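Local coordinates for protein titin (Homo sapiens, PDB 5JDD) that forms a giant elastic filament of the muscle sarcomere, here represented by a tandem of three immunoglobulin domains from its I-band that probably contributes to its extensibility, at residues T176-I180 / F249-T255; T105-E111 / Q146-T152; T220-Q224 / N235-H240. All blocks are in the same frame, centred on the assembly; numbering follows the deposited sequence.

Contact 2 lies in the middle immunoglobulin domain, contact 3 in the last one, and contact 1 where the chain passes from one to the other. Contact 2, partly buried, pairs strands B and E and is the richest in backbone hydrogen bonds, with apolar residues on the core face. Contact 1, also partly buried, joins the linker after the middle domain to the F-G hairpin of the last domain by van der Waals packing of two isoleucines. Contacts 1 and 2 touch at the domain boundary, where Thr-105 CG2 lies 4.0 Å from Gly-252 N. Contact 3 is a surface contact between strands D and E, nested in the chain loop closed by contact 1; there a lysine and backbone carbonyls dominate.

Contact 1 of 3, residues T176-I180 / F249-T255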
# COMPACT_ATOMS: atom_id res chain seq x y z
N THR A 176 6.05 -13.74 -11.98
CA THR A 176 6.66 -14.43 -13.11
C THR A 176 7.30 -15.76 -12.70
O THR A 176 7.75 -15.92 -11.56
CB THR A 176 7.69 -13.52 -13.80
OG1 THR A 176 8.63 -13.05 -12.84
CG2 THR A 176 6.99 -12.33 -14.45
N PRO A 177 7.35 -16.72 -13.62
CA PRO A 177 7.78 -18.07 -13.27
C PRO A 177 9.29 -18.22 -13.17
O PRO A 177 10.02 -17.70 -14.02
CB PRO A 177 7.24 -18.92 -14.42
CG PRO A 177 7.20 -17.98 -15.58
CD PRO A 177 6.79 -16.65 -14.99
N ILE A 178 9.77 -18.91 -12.14
CA ILE A 178 11.17 -19.28 -12.10
C ILE A 178 11.46 -20.27 -13.23
O ILE A 178 10.66 -21.17 -13.51
CB ILE A 178 11.56 -19.89 -10.75
CG1 ILE A 178 11.46 -18.80 -9.67
CG2 ILE A 178 12.99 -20.49 -10.79
CD1 ILE A 178 11.38 -19.34 -8.28
N MET A 179 12.58 -20.08 -13.90
CA MET A 179 13.01 -21.02 -14.92
C MET A 179 14.38 -21.57 -14.59
O MET A 179 15.24 -20.87 -14.04
CB MET A 179 12.99 -20.37 -16.29
CG MET A 179 11.62 -19.87 -16.66
SD MET A 179 11.54 -19.32 -18.37
CE MET A 179 9.83 -18.81 -18.49
N ILE A 180 14.57 -22.84 -14.90
CA ILE A 180 15.84 -23.49 -14.67
C ILE A 180 16.63 -23.45 -15.98
O ILE A 180 16.20 -23.96 -17.02
CB ILE A 180 15.64 -24.90 -14.13
CG1 ILE A 180 15.08 -24.82 -12.70
CG2 ILE A 180 16.97 -25.66 -14.13
CD1 ILE A 180 14.52 -26.13 -12.17
N PHE A 249 15.53 -30.54 -7.16
CA PHE A 249 15.58 -29.14 -6.78
C PHE A 249 14.21 -28.55 -7.08
O PHE A 249 13.67 -28.78 -8.18
CB PHE A 249 16.66 -28.42 -7.58
CG PHE A 249 16.64 -26.92 -7.42
CD1 PHE A 249 17.30 -26.32 -6.36
CD2 PHE A 249 15.99 -26.13 -8.36
CE1 PHE A 249 17.30 -24.93 -6.23
CE2 PHE A 249 15.98 -24.75 -8.22
CZ PHE A 249 16.63 -24.14 -7.15
N VAL A 250 13.65 -27.82 -6.12
CA VAL A 250 12.34 -27.20 -6.28
C VAL A 250 12.40 -25.71 -5.99
O VAL A 250 12.86 -25.31 -4.93
CB VAL A 250 11.31 -27.80 -5.31
CG1 VAL A 250 9.94 -27.13 -5.48
CG2 VAL A 250 11.19 -29.31 -5.51
N ALA A 251 11.93 -24.89 -6.92
CA ALA A 251 11.83 -23.45 -6.67
C ALA A 251 10.59 -22.92 -7.34
O ALA A 251 10.49 -22.96 -8.57
CB ALA A 251 13.05 -22.72 -7.20
N GLY A 252 9.65 -22.43 -6.54
CA GLY A 252 8.35 -22.03 -7.06
C GLY A 252 7.70 -23.22 -7.74
O GLY A 252 7.60 -24.30 -7.16
N LYS A 253 7.27 -23.03 -8.98
CA LYS A 253 6.69 -24.12 -9.77
C LYS A 253 7.71 -24.86 -10.63
O LYS A 253 7.34 -25.75 -11.40
CB LYS A 253 5.54 -23.60 -10.63
CG LYS A 253 4.40 -22.99 -9.83
CD LYS A 253 3.20 -22.61 -10.69
CE LYS A 253 3.38 -21.28 -11.41
NZ LYS A 253 4.34 -21.32 -12.54
N ALA A 254 8.99 -24.51 -10.50
CA ALA A 254 10.03 -25.14 -11.31
C ALA A 254 10.70 -26.27 -10.55
O ALA A 254 10.96 -26.15 -9.34
CB ALA A 254 11.08 -24.12 -11.71
N THR A 255 10.96 -27.38 -11.24
CA THR A 255 11.71 -28.49 -10.66
C THR A 255 12.70 -29.10 -11.63
O THR A 255 12.52 -29.05 -12.86
CB THR A 255 10.82 -29.64 -10.11
OG1 THR A 255 10.14 -30.29 -11.20
CG2 THR A 255 9.81 -29.15 -9.10
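Ile-178 and Ile-180 pack on Ala-254 and its neighbours in the F-G beta hairpin of an immunoglobulin I-set domain, so that the chain arriving from the preceding domain is laid against the hairpin that faces the junction. Strands 245-251 and 254-263 are joined by a type II' turn from Ala-251 to Ala-254, closed by backbone bonds in both directions between these two residues. Gly-252 takes the second position with a phi of 58°, a value that suits glycine.

Ile-178 has CG1 beside its backbone N (chi1 -67°), and from there CD1 extends beneath the turn. It rests 3.7 Å from Ala-251 O and 3.9 Å from Ala-251 CB. Ile-206 lies nearby on the same apolar patch, and the backbone N of Ile-178 is held by Glu-104 OE1 of the preceding domain.

Two residues on, Ile-180 lays its CD1 against the hairpin, where it touches residues of both strands. This methyl meets Thr-255 C at 3.5 Å and approaches Phe-249 at the ring edge, CD2 being 4.1 Å away; the same ring packs edge-to-face with Trp-210. The amine of Lys-253 also comes near Pro-177, NZ lying 4.2 Å from CB. Ala-254 touches both isoleucines: its CB is 4.0 Å from Ile-180 CD1 and 3.5 Å from the backbone O of Ile-178.

Contact 2 of 3, residues T105-E111 / Q146-T152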
# COMPACT_ATOMS: atom_id res chain seq x y z
N THR A 105 8.08 -16.38 -5.36
CA THR A 105 8.81 -16.49 -4.08
C THR A 105 9.44 -15.19 -3.58
O THR A 105 9.80 -15.09 -2.40
CB THR A 105 9.87 -17.64 -4.03
OG1 THR A 105 11.08 -17.23 -4.69
CG2 THR A 105 9.33 -18.95 -4.63
N LYS A 106 9.56 -14.19 -4.44
CA LYS A 106 10.15 -12.93 -4.01
C LYS A 106 9.09 -11.94 -3.52
O LYS A 106 7.90 -12.18 -3.66
CB LYS A 106 11.02 -12.32 -5.12
CG LYS A 106 12.21 -13.22 -5.49
CD LYS A 106 13.14 -12.54 -6.48
CE LYS A 106 13.91 -11.40 -5.83
NZ LYS A 106 14.89 -10.79 -6.80
N THR A 107 9.54 -10.84 -2.93
CA THR A 107 8.65 -9.87 -2.32
C THR A 107 8.27 -8.79 -3.33
O THR A 107 9.12 -8.31 -4.09
CB THR A 107 9.35 -9.20 -1.13
OG1 THR A 107 9.68 -10.20 -0.16
CG2 THR A 107 8.47 -8.14 -0.50
N ALA A 108 6.99 -8.43 -3.35
CA ALA A 108 6.50 -7.35 -4.20
C ALA A 108 6.10 -6.18 -3.32
O ALA A 108 5.64 -6.36 -2.20
CB ALA A 108 5.29 -7.80 -5.01
N SER A 109 6.25 -4.97 -3.83
CA SER A 109 5.79 -3.83 -3.07
C SER A 109 5.15 -2.76 -3.94
O SER A 109 5.53 -2.53 -5.09
CB SER A 109 6.91 -3.24 -2.21
OG SER A 109 7.96 -2.73 -3.01
N PHE A 110 4.11 -2.15 -3.37
CA PHE A 110 3.43 -1.02 -3.99
C PHE A 110 3.50 0.15 -3.05
O PHE A 110 3.42 -0.01 -1.84
CB PHE A 110 1.95 -1.34 -4.24
CG PHE A 110 1.72 -2.34 -5.33
CD1 PHE A 110 1.80 -1.97 -6.66
CD2 PHE A 110 1.45 -3.66 -5.01
CE1 PHE A 110 1.61 -2.90 -7.68
CE2 PHE A 110 1.26 -4.61 -6.02
CZ PHE A 110 1.33 -4.23 -7.35
N GLU A 111 3.63 1.35 -3.61
CA GLU A 111 3.60 2.56 -2.79
C GLU A 111 2.88 3.66 -3.51
O GLU A 111 3.02 3.84 -4.71
CB GLU A 111 5.01 3.07 -2.49
CG GLU A 111 5.97 2.10 -1.87
CD GLU A 111 7.39 2.61 -1.99
OE1 GLU A 111 7.60 3.83 -1.80
OE2 GLU A 111 8.29 1.80 -2.30
N GLN A 146 2.26 2.10 1.85
CA GLN A 146 2.92 0.97 1.21
C GLN A 146 2.21 -0.35 1.50
O GLN A 146 1.70 -0.58 2.61
CB GLN A 146 4.38 0.90 1.67
CG GLN A 146 5.20 -0.19 1.00
CD GLN A 146 6.62 -0.24 1.52
OE1 GLN A 146 6.89 0.12 2.67
NE2 GLN A 146 7.54 -0.68 0.67
N LEU A 147 2.18 -1.21 0.48
CA LEU A 147 1.70 -2.59 0.60
C LEU A 147 2.85 -3.49 0.20
O LEU A 147 3.37 -3.40 -0.91
CB LEU A 147 0.51 -2.84 -0.32
CG LEU A 147 0.00 -4.29 -0.38
CD1 LEU A 147 -0.59 -4.70 0.96
CD2 LEU A 147 -1.04 -4.47 -1.47
N ILE A 148 3.27 -4.35 1.12
CA ILE A 148 4.33 -5.31 0.85
C ILE A 148 3.73 -6.71 0.81
O ILE A 148 3.04 -7.13 1.75
CB ILE A 148 5.44 -5.22 1.89
CG1 ILE A 148 6.05 -3.82 1.86
CG2 ILE A 148 6.50 -6.27 1.65
CD1 ILE A 148 6.69 -3.40 3.15
N ILE A 149 3.97 -7.42 -0.29
CA ILE A 149 3.42 -8.76 -0.49
C ILE A 149 4.55 -9.77 -0.44
O ILE A 149 5.41 -9.79 -1.32
CB ILE A 149 2.67 -8.87 -1.83
CG1 ILE A 149 1.60 -7.77 -1.93
CG2 ILE A 149 2.00 -10.23 -1.97
CD1 ILE A 149 0.92 -7.73 -3.28
N MET A 150 4.53 -10.61 0.59
CA MET A 150 5.61 -11.58 0.80
C MET A 150 5.39 -12.87 0.03
O MET A 150 4.25 -13.26 -0.24
CB MET A 150 5.72 -11.93 2.29
CG MET A 150 5.83 -10.75 3.23
SD MET A 150 7.28 -9.75 2.91
CE MET A 150 8.58 -10.97 3.13
N ASN A 151 6.49 -13.53 -0.31
CA ASN A 151 6.46 -14.89 -0.86
C ASN A 151 5.45 -15.03 -2.00
O ASN A 151 4.52 -15.84 -1.93
CB ASN A 151 6.16 -15.91 0.24
CG ASN A 151 6.34 -17.34 -0.23
OD1 ASN A 151 7.08 -17.61 -1.18
ND2 ASN A 151 5.66 -18.27 0.44
N THR A 152 5.63 -14.23 -3.04
CA THR A 152 4.63 -14.17 -4.11
C THR A 152 4.45 -15.50 -4.83
O THR A 152 5.38 -16.30 -4.98
CB THR A 152 4.94 -13.09 -5.15
OG1 THR A 152 6.25 -13.30 -5.70
CG2 THR A 152 4.84 -11.69 -4.53
O HOH W 1 9.21 -12.97 -0.03
O HOH W 2 9.75 -16.90 -0.33
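Thr-152 turns OG1 between its own backbone N and carbonyl carbon (chi1 56°), toward Lys-106, while Thr-107 has CG2 anti to its backbone N and sends that methyl across to Ile-148. These two threonines flank the end of the B-E strand pair of an immunoglobulin I-set domain, where strands 108-114 and 144-149 run antiparallel in the centre of the four-stranded sheet. Ala-108 with Ile-149 and Phe-110 with Leu-147 are hydrogen-bonded pairs, each closed by two N-H...O bonds; Ser-109 faces Ile-148 in the non-hydrogen-bonded pair between them.

Beyond the strands the two chains stay tied. Lys-106 O is gripped twice, by Thr-152 OG1 at 2.9 Å and by Thr-152 N at 3.1 Å, the two donors coming from opposite faces of the carbonyl plane. Thr-105 N in turn gives a short, nearly straight bond to Thr-152 O at 2.7 Å. A water bridges Thr-105 O, Thr-107 OG1 and the backbone N of Asn-151. The side chains of Thr-105 and Lys-106 reach into the next domain, to Ser-207 N and Glu-204 O, so this end of the pair also borders the domain junction.

On the core face, Ile-149 CD1 meets the edge of the Phe-110 ring, 4.2 Å from CE2, and Ala-108 CB lies 3.9 Å from Thr-152 CG2. Leu-173 of strand 167-176, in the other sheet of the sandwich, covers Ala-108 and Phe-110. On the outer face Met-150 lies alongside Thr-107, its CE 3.6 Å from OG1. There the packing is tightest between methyls, with Thr-107 CG2 only 3.5 Å from Ile-148 CG2.

Contact 3 of 3, residues T220-Q224 / N235-H240; sequences TDKCQ and NIRNVH
Lys-222 stretches along the backbone of Arg-237 at the open end of the D-E beta hairpin of an immunoglobulin I-set domain, away from its turn. From CB the chain leaves with CG anti to the backbone N (chi1 -178°), and CG passes 3.6 Å from Arg-237 O. CD of Lys-222 is 3.9 Å from Arg-237 O. CE also lies beside this oxygen and touches Ile-236 CG2 at 3.8 Å, crossing that branch at a slant. A bend at the last torsion then brings NZ to Arg-237 O, 2.9 Å away and nearly along the C=O axis (167°). Asp-243, in the turn that follows strand E, forms a salt bridge with this amine, which should offset its charge.

The backbones pair antiparallel: Gln-224 and Asn-235 exchange two N-H...O bonds, and Arg-237 N donates to Lys-222 O. On the face of Cys-223, its SG meets Ile-236 CG1 at 4.1 Å. On the opposite face Gln-224 NE2 sits above one face of the Arg-237 guanidinium, displaced toward its edge, with the two planes 47° apart. Gln-224 NE2 and Arg-237 NH2, 3.5 Å apart, are both donors; Gln-224 NE2 instead donates to a lone pair of Asp-221 O at 3.0 Å.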
# COMPACT_ATOMS: atom_id res chain seq x y z
N THR A 220 22.73 -30.14 6.91
CA THR A 220 23.62 -30.77 7.87
C THR A 220 25.06 -30.66 7.39
O THR A 220 25.30 -30.18 6.28
CB THR A 220 23.32 -32.28 8.03
OG1 THR A 220 23.56 -32.94 6.79
CG2 THR A 220 21.88 -32.52 8.46
N ASP A 221 26.00 -31.09 8.22
CA ASP A 221 27.40 -31.08 7.82
C ASP A 221 27.56 -31.97 6.59
O ASP A 221 28.32 -31.64 5.68
CB ASP A 221 28.31 -31.56 8.95
CG ASP A 221 28.40 -30.57 10.10
OD1 ASP A 221 28.18 -29.36 9.88
OD2 ASP A 221 28.71 -31.01 11.24
N LYS A 222 26.83 -33.08 6.56
CA LYS A 222 26.93 -34.00 5.43
C LYS A 222 26.27 -33.46 4.16
O LYS A 222 26.82 -33.62 3.07
CB LYS A 222 26.34 -35.37 5.77
CG LYS A 222 26.47 -36.33 4.60
CD LYS A 222 25.93 -37.69 4.93
CE LYS A 222 25.78 -38.49 3.66
NZ LYS A 222 26.87 -39.49 3.48
N CYS A 223 25.11 -32.84 4.30
CA CYS A 223 24.37 -32.29 3.16
C CYS A 223 24.29 -30.79 3.25
O CYS A 223 23.45 -30.23 3.97
CB CYS A 223 22.96 -32.88 3.09
SG CYS A 223 22.95 -34.66 2.78
N GLN A 224 25.19 -30.11 2.54
CA GLN A 224 25.22 -28.66 2.56
C GLN A 224 24.61 -28.07 1.30
O GLN A 224 24.92 -28.49 0.18
CB GLN A 224 26.65 -28.15 2.78
CG GLN A 224 27.24 -28.59 4.12
CD GLN A 224 28.68 -28.14 4.31
OE1 GLN A 224 29.13 -27.17 3.70
NE2 GLN A 224 29.41 -28.84 5.18
N ASN A 235 25.73 -30.33 -1.78
CA ASN A 235 27.01 -31.01 -1.63
C ASN A 235 26.86 -32.10 -0.59
O ASN A 235 26.52 -31.81 0.56
CB ASN A 235 28.08 -30.00 -1.21
CG ASN A 235 29.45 -30.64 -1.05
OD1 ASN A 235 29.89 -30.92 0.07
ND2 ASN A 235 30.12 -30.88 -2.17
N ILE A 236 27.08 -33.34 -1.00
CA ILE A 236 26.94 -34.48 -0.09
C ILE A 236 28.30 -35.13 0.11
O ILE A 236 28.92 -35.62 -0.84
CB ILE A 236 25.94 -35.52 -0.63
CG1 ILE A 236 24.59 -34.86 -0.97
CG2 ILE A 236 25.73 -36.62 0.40
CD1 ILE A 236 23.54 -35.83 -1.47
N ARG A 237 28.75 -35.16 1.36
CA ARG A 237 30.05 -35.75 1.70
C ARG A 237 29.97 -37.24 1.97
O ARG A 237 28.95 -37.74 2.44
CB ARG A 237 30.64 -35.06 2.92
CG ARG A 237 30.93 -33.61 2.69
CD ARG A 237 31.39 -32.96 3.97
NE ARG A 237 31.80 -31.58 3.74
CZ ARG A 237 32.39 -30.82 4.66
NH1 ARG A 237 32.65 -31.32 5.86
NH2 ARG A 237 32.73 -29.57 4.37
N ASN A 238 31.07 -37.94 1.67
CA ASN A 238 31.28 -39.32 2.10
C ASN A 238 30.10 -40.22 1.72
O ASN A 238 29.48 -40.86 2.57
CB ASN A 238 31.55 -39.37 3.62
CG ASN A 238 32.06 -40.73 4.07
OD1 ASN A 238 32.59 -41.50 3.27
ND2 ASN A 238 31.91 -41.03 5.35
N VAL A 239 29.79 -40.25 0.43
CA VAL A 239 28.56 -40.93 0.01
C VAL A 239 28.61 -42.44 0.21
O VAL A 239 29.67 -43.08 0.16
CB VAL A 239 28.16 -40.59 -1.45
CG1 VAL A 239 27.86 -39.10 -1.59
CG2 VAL A 239 29.25 -41.01 -2.42
N HIS A 240 27.45 -43.02 0.47
CA HIS A 240 27.33 -44.46 0.60
C HIS A 240 26.05 -44.90 -0.11
O HIS A 240 25.36 -44.07 -0.70
CB HIS A 240 27.36 -44.88 2.07
CG HIS A 240 26.38 -44.13 2.93
ND1 HIS A 240 25.02 -44.22 2.75
CD2 HIS A 240 26.57 -43.28 3.96
CE1 HIS A 240 24.41 -43.45 3.64
NE2 HIS A 240 25.33 -42.87 4.38
O HOH W 3 28.39 -40.50 5.25